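Local coordinates for acetyl xylan esterase (Paenibacillus sp. R4, PDB 6AGQ), which probably removes acetyl groups from xylan by ester hydrolysis, being a cold-active, hexameric member of the alpha/beta-hydrolase clan, at residues W141-I146 with K230-R235; A150-K155 with S251-M256; R215-I220 with G224-I229. All coordinates share one frame; numbering follows the deposited sequence.

Contact 1 of 3, residues W141-I146 with K230-R235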
loop_
_atom_site.group_PDB
_atom_site.type_symbol
_atom_site.label_atom_id
_atom_site.label_comp_id
_atom_site.label_asym_id
_atom_site.label_seq_id
_atom_site.Cartn_x
_atom_site.Cartn_y
_atom_site.Cartn_z
ATOM N N TRP A 141 22.655 -12.075 -5.016
ATOM C CA TRP A 141 23.871 -12.870 -4.811
ATOM C C TRP A 141 23.727 -13.962 -3.755
ATOM O O TRP A 141 24.543 -14.867 -3.755
ATOM C CB TRP A 141 25.060 -11.913 -4.458
ATOM C CG TRP A 141 25.233 -10.856 -5.498
ATOM C CD1 TRP A 141 25.837 -11.016 -6.687
ATOM C CD2 TRP A 141 24.688 -9.540 -5.500
ATOM N NE1 TRP A 141 25.774 -9.865 -7.406
ATOM C CE2 TRP A 141 25.043 -8.951 -6.707
ATOM C CE3 TRP A 141 23.955 -8.801 -4.592
ATOM C CZ2 TRP A 141 24.690 -7.654 -7.036
ATOM C CZ3 TRP A 141 23.590 -7.529 -4.915
ATOM C CH2 TRP A 141 23.957 -6.955 -6.128
ATOM N N MET A 142 22.676 -13.935 -2.937
ATOM C CA MET A 142 22.506 -14.895 -1.793
ATOM C C MET A 142 22.392 -16.376 -2.194
ATOM O O MET A 142 22.596 -17.265 -1.332
ATOM C CB MET A 142 21.179 -14.640 -1.042
ATOM C CG MET A 142 20.978 -13.305 -0.369
ATOM S SD MET A 142 22.286 -12.951 0.809
ATOM C CE MET A 142 21.772 -14.123 2.076
ATOM N N THR A 143 21.972 -16.655 -3.427
ATOM C CA THR A 143 21.702 -18.059 -3.870
ATOM C C THR A 143 22.757 -18.630 -4.840
ATOM O O THR A 143 22.681 -19.766 -5.264
ATOM C CB THR A 143 20.311 -18.164 -4.484
ATOM O OG1 THR A 143 20.294 -17.417 -5.698
ATOM C CG2 THR A 143 19.282 -17.566 -3.576
ATOM N N LEU A 144 23.769 -17.834 -5.162
ATOM C CA LEU A 144 24.830 -18.303 -6.073
ATOM C C LEU A 144 25.702 -19.328 -5.373
ATOM O O LEU A 144 26.278 -19.034 -4.321
ATOM C CB LEU A 144 25.650 -17.174 -6.582
ATOM C CG LEU A 144 24.861 -16.183 -7.411
ATOM C CD1 LEU A 144 25.747 -14.989 -7.618
ATOM C CD2 LEU A 144 24.453 -16.804 -8.748
ATOM N N GLY A 145 25.698 -20.548 -5.928
ATOM C CA GLY A 145 26.481 -21.668 -5.371
ATOM C C GLY A 145 25.952 -22.199 -4.053
ATOM O O GLY A 145 26.704 -22.790 -3.266
ATOM N N ILE A 146 24.658 -22.031 -3.818
ATOM C CA ILE A 146 24.052 -22.354 -2.518
ATOM C C ILE A 146 24.046 -23.824 -2.129
ATOM O O ILE A 146 23.983 -24.144 -0.923
ATOM C CB ILE A 146 22.664 -21.755 -2.345
ATOM C CG1 ILE A 146 22.325 -21.640 -0.837
ATOM C CG2 ILE A 146 21.613 -22.510 -3.146
ATOM C CD1 ILE A 146 21.189 -20.680 -0.592
ATOM N N LYS A 230 14.003 -17.880 0.279
ATOM C CA LYS A 230 12.651 -18.385 0.150
ATOM C C LYS A 230 12.333 -18.533 -1.360
ATOM O O LYS A 230 11.808 -19.565 -1.804
ATOM C CB LYS A 230 11.664 -17.445 0.911
ATOM C CG LYS A 230 10.191 -17.817 0.816
ATOM C CD LYS A 230 9.239 -16.614 0.933
ATOM C CE LYS A 230 9.201 -15.871 -0.384
ATOM N NZ LYS A 230 8.379 -14.633 -0.383
ATOM N N ASN A 231 12.709 -17.538 -2.169
ATOM C CA ASN A 231 12.467 -17.632 -3.635
ATOM C C ASN A 231 13.296 -18.732 -4.290
ATOM O O ASN A 231 12.826 -19.387 -5.135
ATOM C CB ASN A 231 12.646 -16.277 -4.277
ATOM C CG ASN A 231 11.596 -15.296 -3.811
ATOM O OD1 ASN A 231 10.689 -15.667 -3.098
ATOM N ND2 ASN A 231 11.741 -14.055 -4.153
ATOM N N TRP A 232 14.493 -19.021 -3.802
ATOM C CA TRP A 232 15.191 -20.259 -4.229
ATOM C C TRP A 232 14.285 -21.486 -4.102
ATOM O O TRP A 232 14.092 -22.200 -5.081
ATOM C CB TRP A 232 16.502 -20.496 -3.468
ATOM C CG TRP A 232 17.340 -21.523 -4.109
ATOM C CD1 TRP A 232 18.199 -21.322 -5.111
ATOM C CD2 TRP A 232 17.351 -22.950 -3.847
ATOM N NE1 TRP A 232 18.761 -22.493 -5.493
ATOM C CE2 TRP A 232 18.277 -23.510 -4.713
ATOM C CE3 TRP A 232 16.698 -23.778 -2.923
ATOM C CZ2 TRP A 232 18.547 -24.890 -4.749
ATOM C CZ3 TRP A 232 16.935 -25.153 -2.952
ATOM C CH2 TRP A 232 17.871 -25.699 -3.873
ATOM N N PHE A 233 13.731 -21.710 -2.903
ATOM C CA PHE A 233 12.840 -22.824 -2.711
ATOM C C PHE A 233 11.707 -22.824 -3.679
ATOM O O PHE A 233 11.490 -23.832 -4.328
ATOM C CB PHE A 233 12.342 -22.979 -1.267
ATOM C CG PHE A 233 13.418 -23.471 -0.368
ATOM C CD1 PHE A 233 13.822 -24.760 -0.444
ATOM C CD2 PHE A 233 14.103 -22.608 0.459
ATOM C CE1 PHE A 233 14.838 -25.246 0.338
ATOM C CE2 PHE A 233 15.135 -23.080 1.244
ATOM C CZ PHE A 233 15.512 -24.402 1.159
ATOM N N ARG A 234 11.052 -21.684 -3.823
ATOM C CA ARG A 234 9.948 -21.538 -4.736
ATOM C C ARG A 234 10.275 -21.973 -6.151
ATOM O O ARG A 234 9.402 -22.528 -6.823
ATOM C CB ARG A 234 9.416 -20.109 -4.768
ATOM C CG ARG A 234 8.649 -19.683 -3.549
ATOM C CD ARG A 234 8.297 -18.207 -3.611
ATOM N NE ARG A 234 7.494 -17.818 -4.785
ATOM C CZ ARG A 234 6.159 -17.824 -4.835
ATOM N NH1 ARG A 234 5.458 -18.191 -3.784
ATOM N NH2 ARG A 234 5.514 -17.417 -5.924
ATOM N N ARG A 235 11.487 -21.689 -6.639
ATOM C CA ARG A 235 11.884 -22.085 -8.033
ATOM C C ARG A 235 12.598 -23.436 -8.244
ATOM O O ARG A 235 12.514 -24.024 -9.285
ATOM C CB ARG A 235 12.744 -21.014 -8.623
ATOM C CG ARG A 235 12.015 -19.704 -8.747
ATOM C CD ARG A 235 12.161 -19.286 -10.167
ATOM N NE ARG A 235 11.723 -17.935 -10.466
ATOM C CZ ARG A 235 10.768 -17.634 -11.332
ATOM N NH1 ARG A 235 10.029 -18.564 -11.928
ATOM N NH2 ARG A 235 10.521 -16.385 -11.560
HETATM O O HOH W 1 21.183 -20.915 -6.977
#
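T143 reaches W232 first, laying its CB 3.9 Å from CD1 of the indole while its CG2 methyl sits 4.0 Å from W232 CB. It stands at the third position of a type I turn, W141 to L144, and opens a type II turn that runs on to I146. With OG1 placed between the backbone N and the carbonyl carbon (chi1 67°), the hydroxyl bonds to I138 N and CG2 is left to face the tryptophan. A water also bridges the two residues: it donates to the T143 backbone carbonyl O at a short 2.5 Å and accepts a weak bond from W232 NE1 at 3.2 Å. The segment belongs to the loop between strand 114-118 and helix 153-170 of the alpha/beta-hydrolase fold, and W232 comes from helix 226-236, which follows strand 203-207 and precedes strand 265-271 in the chain. E304 of the third subunit, another copy of the protein, forms a salt bridge with R234 of this helix. G145, third in the type II turn, takes a positive phi, and I146, which closes it, comes back towards the indole. There I146 CG2 lies over one face of W232, 3.9 Å from the centroid of its five-membered ring and 22° off its normal, a CH-pi contact. The closest ring atom is W232 NE1, 3.7 Å from I146 CG2. V246 of helix 243-251 touches both I146 and W232, and Y236 stacks on the indole. Were W232 an alanine, a gap would probably open beneath I146 CG2 and beside T143, and the water would lose its weak indole partner.

Contact 2 of 3, residues A150-K155 with S251-M256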
loop_
_atom_site.group_PDB
_atom_site.type_symbol
_atom_site.label_atom_id
_atom_site.label_comp_id
_atom_site.label_asym_id
_atom_site.label_seq_id
_atom_site.Cartn_x
_atom_site.Cartn_y
_atom_site.Cartn_z
ATOM N N ALA A 150 31.902 -24.845 -0.817
ATOM C CA ALA A 150 33.134 -24.619 -1.558
ATOM C C ALA A 150 32.961 -23.617 -2.692
ATOM O O ALA A 150 33.921 -22.927 -3.009
ATOM C CB ALA A 150 33.688 -25.930 -2.124
ATOM N N SER A 151 31.759 -23.528 -3.278
ATOM C CA SER A 151 31.513 -22.594 -4.406
ATOM C C SER A 151 30.507 -21.466 -4.099
ATOM O O SER A 151 30.117 -20.700 -4.998
ATOM C CB SER A 151 31.026 -23.411 -5.632
ATOM O OG SER A 151 29.760 -23.988 -5.358
ATOM N N TYR A 152 30.101 -21.346 -2.824
ATOM C CA TYR A 152 29.081 -20.396 -2.452
ATOM C C TYR A 152 29.579 -18.926 -2.492
ATOM O O TYR A 152 30.655 -18.647 -1.972
ATOM C CB TYR A 152 28.538 -20.745 -1.091
ATOM C CG TYR A 152 27.467 -19.785 -0.588
ATOM C CD1 TYR A 152 26.262 -19.697 -1.252
ATOM C CD2 TYR A 152 27.680 -18.975 0.558
ATOM C CE1 TYR A 152 25.282 -18.860 -0.806
ATOM C CE2 TYR A 152 26.698 -18.099 1.003
ATOM C CZ TYR A 152 25.499 -18.031 0.298
ATOM O OH TYR A 152 24.467 -17.191 0.704
ATOM N N TYR A 153 28.783 -18.010 -3.084
ATOM C CA TYR A 153 29.126 -16.554 -3.146
ATOM C C TYR A 153 29.943 -15.959 -1.980
ATOM O O TYR A 153 30.992 -15.291 -2.166
ATOM C CB TYR A 153 27.836 -15.751 -3.252
ATOM C CG TYR A 153 28.014 -14.271 -3.347
ATOM C CD1 TYR A 153 28.492 -13.686 -4.531
ATOM C CD2 TYR A 153 27.727 -13.475 -2.289
ATOM C CE1 TYR A 153 28.671 -12.317 -4.647
ATOM C CE2 TYR A 153 27.905 -12.110 -2.369
ATOM C CZ TYR A 153 28.392 -11.534 -3.554
ATOM O OH TYR A 153 28.567 -10.194 -3.641
ATOM N N TYR A 154 29.516 -16.241 -0.758
ATOM C CA TYR A 154 30.141 -15.578 0.382
ATOM C C TYR A 154 31.462 -16.172 0.752
ATOM O O TYR A 154 32.159 -15.555 1.582
ATOM C CB TYR A 154 29.203 -15.365 1.603
ATOM C CG TYR A 154 28.211 -14.199 1.425
ATOM C CD1 TYR A 154 28.625 -12.857 1.559
ATOM C CD2 TYR A 154 26.850 -14.451 1.189
ATOM C CE1 TYR A 154 27.742 -11.794 1.370
ATOM C CE2 TYR A 154 25.936 -13.409 1.053
ATOM C CZ TYR A 154 26.375 -12.087 1.130
ATOM O OH TYR A 154 25.479 -11.083 0.988
ATOM N N LYS A 155 31.883 -17.280 0.132
ATOM C CA LYS A 155 33.210 -17.768 0.442
ATOM C C LYS A 155 34.288 -16.773 -0.012
ATOM O O LYS A 155 35.046 -16.307 0.788
ATOM C CB LYS A 155 33.490 -19.138 -0.141
ATOM C CG LYS A 155 34.819 -19.708 0.322
ATOM C CD LYS A 155 35.148 -21.044 -0.360
ATOM C CE LYS A 155 36.177 -20.880 -1.430
ATOM N NZ LYS A 155 36.306 -22.159 -2.170
ATOM N N SER A 251 25.443 -22.608 7.031
ATOM C CA SER A 251 26.012 -22.662 8.384
ATOM C C SER A 251 27.521 -22.256 8.471
ATOM O O SER A 251 27.960 -21.640 9.434
ATOM C CB SER A 251 25.784 -24.093 8.973
ATOM O OG SER A 251 26.609 -25.058 8.250
ATOM N N TYR A 252 28.290 -22.585 7.446
ATOM C CA TYR A 252 29.700 -22.149 7.314
ATOM C C TYR A 252 29.891 -20.643 7.280
ATOM O O TYR A 252 30.983 -20.169 7.592
ATOM C CB TYR A 252 30.345 -22.762 6.068
ATOM C CG TYR A 252 30.501 -24.265 6.174
ATOM C CD1 TYR A 252 31.624 -24.830 6.796
ATOM C CD2 TYR A 252 29.528 -25.123 5.671
ATOM C CE1 TYR A 252 31.760 -26.213 6.899
ATOM C CE2 TYR A 252 29.666 -26.500 5.764
ATOM C CZ TYR A 252 30.769 -27.039 6.374
ATOM O OH TYR A 252 30.873 -28.420 6.492
ATOM N N PHE A 253 28.831 -19.910 6.943
ATOM C CA PHE A 253 28.885 -18.466 6.770
ATOM C C PHE A 253 28.041 -17.719 7.798
ATOM O O PHE A 253 27.913 -16.468 7.747
ATOM C CB PHE A 253 28.446 -18.122 5.344
ATOM C CG PHE A 253 29.119 -18.913 4.356
ATOM C CD1 PHE A 253 30.383 -18.546 3.917
ATOM C CD2 PHE A 253 28.548 -20.080 3.873
ATOM C CE1 PHE A 253 31.080 -19.357 3.047
ATOM C CE2 PHE A 253 29.240 -20.901 3.029
ATOM C CZ PHE A 253 30.480 -20.508 2.574
ATOM N N ASP A 254 27.482 -18.452 8.759
ATOM C CA ASP A 254 26.500 -17.885 9.672
ATOM C C ASP A 254 27.200 -17.068 10.777
ATOM O O ASP A 254 28.020 -17.586 11.531
ATOM C CB ASP A 254 25.614 -18.967 10.273
ATOM C CG ASP A 254 24.327 -18.412 10.895
ATOM O OD1 ASP A 254 24.391 -17.483 11.748
ATOM O OD2 ASP A 254 23.242 -18.924 10.532
ATOM N N GLY A 255 26.842 -15.789 10.877
ATOM C CA GLY A 255 27.421 -14.907 11.899
ATOM C C GLY A 255 27.323 -15.405 13.343
ATOM O O GLY A 255 28.185 -15.114 14.152
ATOM N N MET A 256 26.280 -16.141 13.667
ATOM C CA MET A 256 26.174 -16.803 14.970
ATOM C C MET A 256 27.332 -17.805 15.242
ATOM O O MET A 256 27.928 -17.835 16.323
ATOM C CB MET A 256 24.834 -17.514 14.998
ATOM C CG MET A 256 24.524 -18.339 16.235
ATOM S SD MET A 256 22.820 -18.881 16.048
ATOM C CE MET A 256 22.958 -20.355 15.032
#
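F253 lays its ring against Y152 and the first residues of helix 153-170, and Y152 CD2 meets F253 CE2 at 3.5 Å. In the alpha/beta-hydrolase fold this fastens the entrance of a core helix to the link between helices 243-251 and 255-259, in a buried, largely apolar joint. The two rings are oblique, with centroids 5.0 Å apart and planes at 49°. Y152 CD2 stands over one face of the phenylalanine, towards its rim, while CB of the preceding Y252 lies over the opposite face, so the ring is held from above and below. The CD1/CE1 side of the ring meets backbone as well as side chain: F253 CE1 is 3.7 Å from K155 N, and CD1 is 4.1 Å from Y154 CB. F27 of helix 24-36 touches both F253 and K155.

Around this shell, each segment is fixed by bonds of its own. The backbone turns where K155 N bonds to Y152 O, and this places both residues against the phenylalanine. The lysine side chain starts with CG anti to the backbone N (chi1 -173°) but bends at chi3, so that its end leads away from F253 and folds back on its own segment. Its NZ donates to A150 O at 2.6 Å, in the carbonyl plane and on a lone pair. Y154 likewise turns its ring away, bonding through OH to Q186, with Y153 CD2 over the ring's centre.

On the other side F253 O takes a bond from Y158 OH, and D254 follows as the N-cap of helix 255-259. D254 OD2 accepts from F214 N, and OD1 from H213 N as well as from M256 N, using its anti lone pair for the last at 3.0 Å with an N-H...O angle of 150°.

Contact 3 of 3, residues R215-I220 with G224-I229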
loop_
_atom_site.group_PDB
_atom_site.type_symbol
_atom_site.label_atom_id
_atom_site.label_comp_id
_atom_site.label_asym_id
_atom_site.label_seq_id
_atom_site.Cartn_x
_atom_site.Cartn_y
_atom_site.Cartn_z
ATOM N N ARG A 215 18.279 -20.001 9.120
ATOM C CA ARG A 215 17.055 -20.763 9.073
ATOM C C ARG A 215 15.909 -20.042 9.810
ATOM O O ARG A 215 14.775 -20.094 9.392
ATOM C CB ARG A 215 17.293 -22.136 9.659
ATOM C CG ARG A 215 16.134 -23.102 9.428
ATOM C CD ARG A 215 16.255 -24.278 10.385
ATOM N NE ARG A 215 17.231 -25.250 9.899
ATOM C CZ ARG A 215 16.959 -26.203 9.008
ATOM N NH1 ARG A 215 15.737 -26.356 8.447
ATOM N NH2 ARG A 215 17.931 -27.009 8.662
ATOM N N ARG A 216 16.219 -19.299 10.846
ATOM C CA ARG A 216 15.206 -18.488 11.512
ATOM C C ARG A 216 14.809 -17.238 10.701
ATOM O O ARG A 216 13.628 -16.945 10.545
ATOM C CB ARG A 216 15.626 -18.131 12.920
ATOM C CG ARG A 216 14.521 -17.420 13.682
ATOM C CD ARG A 216 14.933 -17.096 15.110
ATOM N NE ARG A 216 13.969 -16.165 15.690
ATOM C CZ ARG A 216 12.777 -16.507 16.215
ATOM N NH1 ARG A 216 11.966 -15.552 16.658
ATOM N NH2 ARG A 216 12.382 -17.774 16.309
ATOM N N SER A 217 15.791 -16.499 10.218
ATOM C CA SER A 217 15.544 -15.375 9.324
ATOM C C SER A 217 14.539 -15.766 8.261
ATOM O O SER A 217 13.513 -15.107 8.114
ATOM C CB SER A 217 16.826 -14.955 8.688
ATOM O OG SER A 217 17.742 -14.548 9.685
ATOM N N VAL A 218 14.804 -16.861 7.556
ATOM C CA VAL A 218 13.919 -17.320 6.484
ATOM C C VAL A 218 12.530 -17.735 6.952
ATOM O O VAL A 218 11.558 -17.257 6.421
ATOM C CB VAL A 218 14.553 -18.491 5.703
ATOM C CG1 VAL A 218 13.530 -19.137 4.765
ATOM C CG2 VAL A 218 15.764 -18.000 4.893
ATOM N N GLU A 219 12.442 -18.591 7.972
ATOM C CA GLU A 219 11.168 -19.085 8.467
ATOM C C GLU A 219 10.288 -18.030 9.128
ATOM O O GLU A 219 9.060 -18.116 9.041
ATOM C CB GLU A 219 11.353 -20.324 9.377
ATOM C CG GLU A 219 11.537 -20.037 10.862
ATOM C CD GLU A 219 11.941 -21.256 11.721
ATOM O OE1 GLU A 219 12.576 -22.218 11.203
ATOM O OE2 GLU A 219 11.618 -21.236 12.943
ATOM N N ILE A 220 10.865 -17.016 9.767
ATOM C CA ILE A 220 10.024 -15.924 10.254
ATOM C C ILE A 220 9.753 -14.852 9.222
ATOM O O ILE A 220 9.191 -13.801 9.552
ATOM C CB ILE A 220 10.505 -15.338 11.602
ATOM C CG1 ILE A 220 11.775 -14.485 11.464
ATOM C CG2 ILE A 220 10.613 -16.473 12.621
ATOM C CD1 ILE A 220 12.291 -13.966 12.795
ATOM N N GLY A 224 13.692 -8.034 2.746
ATOM C CA GLY A 224 15.010 -7.810 2.088
ATOM C C GLY A 224 15.663 -9.093 1.587
ATOM O O GLY A 224 14.989 -10.071 1.270
ATOM N N PRO A 225 16.979 -9.123 1.544
ATOM C CA PRO A 225 17.695 -10.236 0.873
ATOM C C PRO A 225 17.432 -11.668 1.395
ATOM O O PRO A 225 17.572 -12.629 0.628
ATOM C CB PRO A 225 19.196 -9.869 1.067
ATOM C CG PRO A 225 19.239 -8.691 2.020
ATOM C CD PRO A 225 17.875 -8.079 2.087
ATOM N N TYR A 226 17.056 -11.835 2.668
ATOM C CA TYR A 226 16.631 -13.150 3.120
ATOM C C TYR A 226 15.489 -13.775 2.255
ATOM O O TYR A 226 15.424 -14.985 2.106
ATOM C CB TYR A 226 16.240 -13.151 4.569
ATOM C CG TYR A 226 17.342 -12.971 5.559
ATOM C CD1 TYR A 226 18.418 -13.869 5.608
ATOM C CD2 TYR A 226 17.300 -11.940 6.491
ATOM C CE1 TYR A 226 19.431 -13.725 6.528
ATOM C CE2 TYR A 226 18.313 -11.796 7.459
ATOM C CZ TYR A 226 19.393 -12.673 7.462
ATOM O OH TYR A 226 20.386 -12.572 8.417
ATOM N N VAL A 227 14.645 -12.955 1.653
ATOM C CA VAL A 227 13.606 -13.433 0.780
ATOM C C VAL A 227 14.142 -14.235 -0.463
ATOM O O VAL A 227 13.441 -15.105 -0.964
ATOM C CB VAL A 227 12.646 -12.275 0.361
ATOM C CG1 VAL A 227 13.179 -11.477 -0.800
ATOM C CG2 VAL A 227 11.277 -12.817 -0.042
ATOM N N GLU A 228 15.367 -13.953 -0.940
ATOM C CA GLU A 228 15.980 -14.696 -2.059
ATOM C C GLU A 228 16.095 -16.185 -1.692
ATOM O O GLU A 228 15.929 -17.043 -2.520
ATOM C CB GLU A 228 17.380 -14.145 -2.369
ATOM C CG GLU A 228 17.413 -12.706 -2.891
ATOM C CD GLU A 228 18.847 -12.166 -3.129
ATOM O OE1 GLU A 228 19.749 -12.941 -3.476
ATOM O OE2 GLU A 228 19.089 -10.938 -2.997
ATOM N N ILE A 229 16.347 -16.493 -0.435
ATOM C CA ILE A 229 16.418 -17.915 -0.032
ATOM C C ILE A 229 15.052 -18.578 -0.140
ATOM O O ILE A 229 14.948 -19.700 -0.620
ATOM C CB ILE A 229 16.993 -18.030 1.363
ATOM C CG1 ILE A 229 18.480 -17.638 1.347
ATOM C CG2 ILE A 229 16.935 -19.433 1.827
ATOM C CD1 ILE A 229 18.986 -17.284 2.709
#
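The Y226 ring carries S217 on one face: the serine CB sits 3.4 Å above the ring centroid and only 4° off the normal, a CH-pi contact seated almost exactly on the ring centre. S217 OG lies further out over the same face, 3.3 Å from Y226 CZ. The backbone sets CB on the ring; with OG beside the backbone N (chi1 -61°), the hydroxyl reaches back along its own helix region and bonds to H213 O one turn earlier. F210 meets the tyrosine with its ring plane at about 50°, and Y226 OH bonds to C212 N, which anchors the far end of the ring. The second flat group, the R216 guanidinium, has I220 CG2 of its own segment over its centre, 4.2 Å above the plane, while its NE bonds to S280 OG.

One residue on from the serine, V218 makes the other half of the joint. Its CG2 methyl meets I229 CG2 at 3.6 Å, the two side chains crossing at about a right angle, and the same methyl lies 3.7 Å from I229 CB. Both branched residues are flanked by helix 243-251, with Y247 against V218 and L250 against I229.

The backbones run close here, V218 and Y226 having CA atoms 6.0 Å apart, and small S217 fits the approach. Two short-linked helices, 214-219 and 226-236, thus pack side by side in the helical region between strands 203-207 and 265-271 of the alpha/beta-hydrolase fold; the Y226 side chain comes close to the probable nucleophile elbow but makes no contact with it.

How the contacts relate
The loop 141-146 ties all three contacts together. Its M142 is gripped from two sides: the carbonyl O bonds to Y152 OH of contact 2 at 2.8 Å, and the N to E228 OE1 of contact 3 at 3.1 Å. L144 O adds a backbone bond to Y153 N. Contacts 1 and 3 share helix 226-236, their centres about 10 Å apart; contacts 2 and 3 do not touch, their nearest atoms being about 5 Å apart. In each contact one side chain approaches a bound zinc ion without reaching it: I146 at about 10 Å, F253 and V218 at about 9 Å. Contact 3 is the one with a side chain near the probable nucleophile elbow.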